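Local coordinates for protein heavy metal cation tricomponent efflux pump ZneA(CzcA-like) (PDB 4K0J) that exports zinc ions in exchange for protons as the inner-membrane antiporter of a tripartite heavy metal efflux pump of the RND family, at residues Ile397-Ile402 against Ala965-Leu970; Ser47-Gln52 against Ser91-Val96. All blocks are in the same frame, centred on the assembly; numbering follows the deposited sequence.

Contact 1: residues Ile397-Ile402 against Ala965-Leu970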
loop_
_atom_site.group_PDB
_atom_site.type_symbol
_atom_site.label_atom_id
_atom_site.label_comp_id
_atom_site.label_asym_id
_atom_site.label_seq_id
_atom_site.Cartn_x
_atom_site.Cartn_y
_atom_site.Cartn_z
ATOM N N ILE C 397 10.123 18.522 36.230
ATOM C CA ILE C 397 10.672 17.175 36.129
ATOM C C ILE C 397 11.333 16.761 37.439
ATOM O O ILE C 397 11.216 15.615 37.875
ATOM C CB ILE C 397 11.733 17.085 35.009
ATOM C CG1 ILE C 397 11.225 17.740 33.724
ATOM C CG2 ILE C 397 12.134 15.636 34.755
ATOM C CD1 ILE C 397 12.226 17.693 32.590
ATOM N N VAL C 398 12.025 17.707 38.062
ATOM C CA VAL C 398 12.816 17.431 39.252
ATOM C C VAL C 398 11.984 17.389 40.527
ATOM O O VAL C 398 12.467 16.958 41.572
ATOM C CB VAL C 398 13.922 18.476 39.425
ATOM C CG1 VAL C 398 14.835 18.462 38.222
ATOM C CG2 VAL C 398 13.318 19.856 39.625
ATOM N N ASP C 399 10.734 17.834 40.443
ATOM C CA ASP C 399 9.844 17.829 41.599
ATOM C C ASP C 399 9.620 16.421 42.133
ATOM O O ASP C 399 9.248 16.237 43.291
ATOM C CB ASP C 399 8.512 18.489 41.255
ATOM C CG ASP C 399 8.643 19.983 41.075
ATOM O OD1 ASP C 399 9.792 20.466 41.018
ATOM O OD2 ASP C 399 7.604 20.672 40.989
ATOM N N GLY C 400 9.852 15.428 41.285
ATOM C CA GLY C 400 9.812 14.052 41.726
ATOM C C GLY C 400 11.045 13.734 42.543
ATOM O O GLY C 400 11.039 12.817 43.362
ATOM N N ALA C 401 12.104 14.508 42.330
ATOM C CA ALA C 401 13.386 14.235 42.970
ATOM C C ALA C 401 13.702 15.162 44.138
ATOM O O ALA C 401 14.257 14.724 45.141
ATOM C CB ALA C 401 14.511 14.283 41.941
ATOM N N ILE C 402 13.357 16.438 44.012
ATOM C CA ILE C 402 13.760 17.421 45.017
ATOM C C ILE C 402 13.020 17.268 46.345
ATOM O O ILE C 402 13.506 17.717 47.382
ATOM C CB ILE C 402 13.625 18.873 44.507
ATOM C CG1 ILE C 402 12.156 19.275 44.389
ATOM C CG2 ILE C 402 14.348 19.047 43.180
ATOM C CD1 ILE C 402 11.961 20.684 43.875
ATOM N N ALA C 965 7.347 24.611 43.763
ATOM C CA ALA C 965 6.582 25.705 43.176
ATOM C C ALA C 965 7.476 26.807 42.623
ATOM O O ALA C 965 7.009 27.683 41.895
ATOM C CB ALA C 965 5.619 26.276 44.191
ATOM N N THR C 966 8.754 26.773 42.982
ATOM C CA THR C 966 9.701 27.740 42.446
ATOM C C THR C 966 10.385 27.222 41.188
ATOM O O THR C 966 10.379 27.892 40.155
ATOM C CB THR C 966 10.762 28.135 43.476
ATOM O OG1 THR C 966 10.123 28.731 44.612
ATOM C CG2 THR C 966 11.731 29.132 42.869
ATOM N N VAL C 967 10.977 26.033 41.273
ATOM C CA VAL C 967 11.646 25.462 40.105
ATOM C C VAL C 967 10.671 25.273 38.946
ATOM O O VAL C 967 11.012 25.527 37.789
ATOM C CB VAL C 967 12.350 24.128 40.418
ATOM C CG1 VAL C 967 13.622 24.373 41.204
ATOM C CG2 VAL C 967 11.422 23.194 41.171
ATOM N N ALA C 968 9.452 24.848 39.259
ATOM C CA ALA C 968 8.454 24.643 38.219
ATOM C C ALA C 968 7.973 25.972 37.644
ATOM O O ALA C 968 7.361 26.007 36.581
ATOM C CB ALA C 968 7.286 23.831 38.751
ATOM N N ALA C 969 8.260 27.067 38.341
ATOM C CA ALA C 969 7.784 28.379 37.918
ATOM C C ALA C 969 8.906 29.287 37.435
ATOM O O ALA C 969 8.668 30.447 37.108
ATOM C CB ALA C 969 7.010 29.050 39.038
ATOM N N LEU C 970 10.127 28.763 37.394
ATOM C CA LEU C 970 11.257 29.531 36.874
ATOM C C LEU C 970 11.823 28.896 35.614
ATOM O O LEU C 970 12.616 29.511 34.901
ATOM C CB LEU C 970 12.357 29.698 37.925
ATOM C CG LEU C 970 12.056 30.662 39.072
ATOM C CD1 LEU C 970 13.345 31.134 39.717
ATOM C CD2 LEU C 970 11.233 31.845 38.594
#
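Val967 reaches from the helical segment 965-970 toward segment 397-402, and its CG2 methyl is the meeting point for three side chains. Ile402 approaches it tip to tip, CD1 lying 3.7 Å from Val967 CG2, while the CG2 branch of Val398 comes in at a slant with 4.1 Å between the two CG2 methyls. The carboxylate of Asp399 passes alongside Val967, the two side chains running opposite ways: OD1 lies 3.2 Å from Val967 CG2, and OD2 faces the methyl of the next residue, 3.9 Å from Ala968 CB. With CG opposite the carbonyl carbon (chi1 -71°), the end of Asp399 is carried nearer the partner helix than its CB bond alone would bring it. Val398 O receives both Ala401 N and Ile402 N, a backbone turn that brings Val398 and Ile402 to the same side. Val923 and Leu926 of helix 911-939 also pack on Asp399. Away from Val967 the fit between the segments is looser: Ala965 points its methyl away and meets Asn927 of helix 911-939, and the partly exposed Thr966 hydrogen-bonds through OG1 to Leu962 O of its own helix. Between these two predicted transmembrane segments the joint thus rests on methyl groups and a buried carboxylate, with no polar pairing between the two; such a buried acid would fit a proton-coupled antiporter, without establishing a role for Asp399.

Contact 2: residues Ser47-Gln52 against Ser91-Val96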
loop_
_atom_site.group_PDB
_atom_site.type_symbol
_atom_site.label_atom_id
_atom_site.label_comp_id
_atom_site.label_asym_id
_atom_site.label_seq_id
_atom_site.Cartn_x
_atom_site.Cartn_y
_atom_site.Cartn_z
ATOM N N SER C 47 -4.804 16.905 -1.901
ATOM C CA SER C 47 -4.268 16.723 -3.239
ATOM C C SER C 47 -5.211 17.346 -4.253
ATOM O O SER C 47 -6.433 17.276 -4.103
ATOM C CB SER C 47 -4.064 15.242 -3.547
ATOM O OG SER C 47 -3.396 15.077 -4.781
ATOM N N GLN C 48 -4.645 17.972 -5.280
ATOM C CA GLN C 48 -5.457 18.625 -6.306
ATOM C C GLN C 48 -5.189 18.082 -7.712
ATOM O O GLN C 48 -4.061 17.703 -8.051
ATOM C CB GLN C 48 -5.305 20.155 -6.258
ATOM C CG GLN C 48 -3.910 20.641 -5.882
ATOM C CD GLN C 48 -3.748 22.144 -6.018
ATOM O OE1 GLN C 48 -4.668 22.840 -6.446
ATOM N NE2 GLN C 48 -2.570 22.653 -5.657
ATOM N N VAL C 49 -6.251 18.030 -8.513
ATOM C CA VAL C 49 -6.167 17.586 -9.903
ATOM C C VAL C 49 -6.241 18.762 -10.877
ATOM O O VAL C 49 -7.092 19.641 -10.750
ATOM C CB VAL C 49 -7.249 16.524 -10.246
ATOM C CG1 VAL C 49 -8.556 16.830 -9.547
ATOM C CG2 VAL C 49 -7.463 16.427 -11.754
ATOM N N VAL C 50 -5.332 18.768 -11.846
ATOM C CA VAL C 50 -5.225 19.868 -12.785
ATOM C C VAL C 50 -5.632 19.428 -14.184
ATOM O O VAL C 50 -4.929 18.647 -14.830
ATOM C CB VAL C 50 -3.786 20.410 -12.837
ATOM C CG1 VAL C 50 -3.760 21.787 -13.471
ATOM C CG2 VAL C 50 -3.194 20.455 -11.442
ATOM N N THR C 51 -6.780 19.921 -14.641
ATOM C CA THR C 51 -7.189 19.731 -16.025
ATOM C C THR C 51 -6.892 21.020 -16.770
ATOM O O THR C 51 -7.686 21.960 -16.734
ATOM C CB THR C 51 -8.693 19.413 -16.154
ATOM O OG1 THR C 51 -9.058 18.378 -15.233
ATOM C CG2 THR C 51 -9.010 18.954 -17.564
ATOM N N GLN C 52 -5.740 21.069 -17.432
ATOM C CA GLN C 52 -5.297 22.283 -18.109
ATOM C C GLN C 52 -5.584 22.272 -19.606
ATOM O O GLN C 52 -5.115 21.399 -20.328
ATOM C CB GLN C 52 -3.804 22.507 -17.876
ATOM C CG GLN C 52 -3.184 23.525 -18.814
ATOM C CD GLN C 52 -1.748 23.854 -18.459
ATOM O OE1 GLN C 52 -1.282 23.548 -17.362
ATOM N NE2 GLN C 52 -1.040 24.485 -19.386
ATOM N N SER C 91 -9.185 23.903 -15.199
ATOM C CA SER C 91 -10.059 23.499 -14.112
ATOM C C SER C 91 -9.210 22.778 -13.080
ATOM O O SER C 91 -8.699 21.691 -13.349
ATOM C CB SER C 91 -11.113 22.528 -14.616
ATOM O OG SER C 91 -11.434 21.593 -13.602
ATOM N N LEU C 92 -9.045 23.381 -11.907
ATOM C CA LEU C 92 -8.278 22.732 -10.846
ATOM C C LEU C 92 -9.160 22.378 -9.652
ATOM O O LEU C 92 -9.852 23.232 -9.090
ATOM C CB LEU C 92 -7.045 23.552 -10.432
ATOM C CG LEU C 92 -7.147 24.870 -9.670
ATOM C CD1 LEU C 92 -5.793 25.244 -9.118
ATOM C CD2 LEU C 92 -7.648 25.958 -10.578
ATOM N N ILE C 93 -9.140 21.103 -9.282
ATOM C CA ILE C 93 -10.019 20.610 -8.232
ATOM C C ILE C 93 -9.227 20.218 -7.001
ATOM O O ILE C 93 -8.357 19.359 -7.072
ATOM C CB ILE C 93 -10.822 19.394 -8.714
ATOM C CG1 ILE C 93 -11.847 19.815 -9.772
ATOM C CG2 ILE C 93 -11.486 18.695 -7.543
ATOM C CD1 ILE C 93 -12.628 18.664 -10.363
ATOM N N THR C 94 -9.523 20.855 -5.873
ATOM C CA THR C 94 -8.826 20.558 -4.629
ATOM C C THR C 94 -9.623 19.564 -3.791
ATOM O O THR C 94 -10.822 19.740 -3.591
ATOM C CB THR C 94 -8.560 21.839 -3.809
ATOM O OG1 THR C 94 -7.637 22.675 -4.514
ATOM C CG2 THR C 94 -7.971 21.498 -2.453
ATOM N N VAL C 95 -8.956 18.511 -3.318
ATOM C CA VAL C 95 -9.586 17.575 -2.391
ATOM C C VAL C 95 -8.769 17.433 -1.122
ATOM O O VAL C 95 -7.598 17.075 -1.179
ATOM C CB VAL C 95 -9.768 16.175 -3.001
ATOM C CG1 VAL C 95 -10.181 15.179 -1.919
ATOM C CG2 VAL C 95 -10.800 16.211 -4.108
ATOM N N VAL C 96 -9.386 17.720 0.020
ATOM C CA VAL C 96 -8.757 17.460 1.306
ATOM C C VAL C 96 -9.461 16.281 1.969
ATOM O O VAL C 96 -10.684 16.156 1.896
ATOM C CB VAL C 96 -8.726 18.720 2.209
ATOM C CG1 VAL C 96 -9.506 19.857 1.573
ATOM C CG2 VAL C 96 -9.251 18.418 3.608
#
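Two neighbouring strands of an antiparallel sheet make this contact, in a part of the chain that corresponds to the N-terminal porter subdomain (PN1) of relatives such as AcrB. Strands 47-52 and 91-96 run at 166° to each other and are laced by three hydrogen-bonded pairs. Ser47 with Val95, Val49 with Ile93 and Thr51 with Ser91 each exchange two backbone bonds, every N-to-O distance being 2.9 Å. Ile93 O takes a second, weaker approach from Gln48 CA at 3.1 Å, and Val49 O likewise meets Leu92 CA at 3.3 Å; these CA-H...O contacts fill in beside the non-hydrogen-bonded pairs Gln48-Thr94 and Val50-Leu92. On the face of Val49 and Ile93 the two side chains rise together from the sheet. Val49 holds CG1 between its backbone N and carbonyl carbon (chi1 37°), which lays that methyl against Ile93 CB at 3.5 Å. The other face carries the extended chain of Gln48 alongside Thr94 and Leu92, with Gln48 CB 3.9 Å from Thr94 OG1. Ser91 turns its hydroxyl outside the pair, to a hydrogen bond with Thr66 OG1. Helix 62-73 packs over the Thr51, Ile93 and Val95 face through Ile65, Leu69 and Ile73, and Lys659 of helix 653-660 meets Gln48 and Thr94 on the reverse face. Along the sheet, strand 126-127 borders strand 46-52, while strand 79-87 flanks strand 90-97.

In the fold
Both contacts are buried, but they lie on opposite sides of the chain's centre, with their nearest atoms about 36 Å apart, and share no helix or strand. Contact 1 belongs to the membrane helices and joins segments 563 residues apart in sequence; contact 2 joins strands only 39 residues apart, within one porter sheet. The chemistry follows the architecture. In the helix pair the backbones stay apart and side-chain ends do the touching, burying 151 Å² in all. In the strand pair paired main-chain bonds set the register and side chains add to it, burying 444 Å². No neighbouring subunit of the three-chain assembly touches either one.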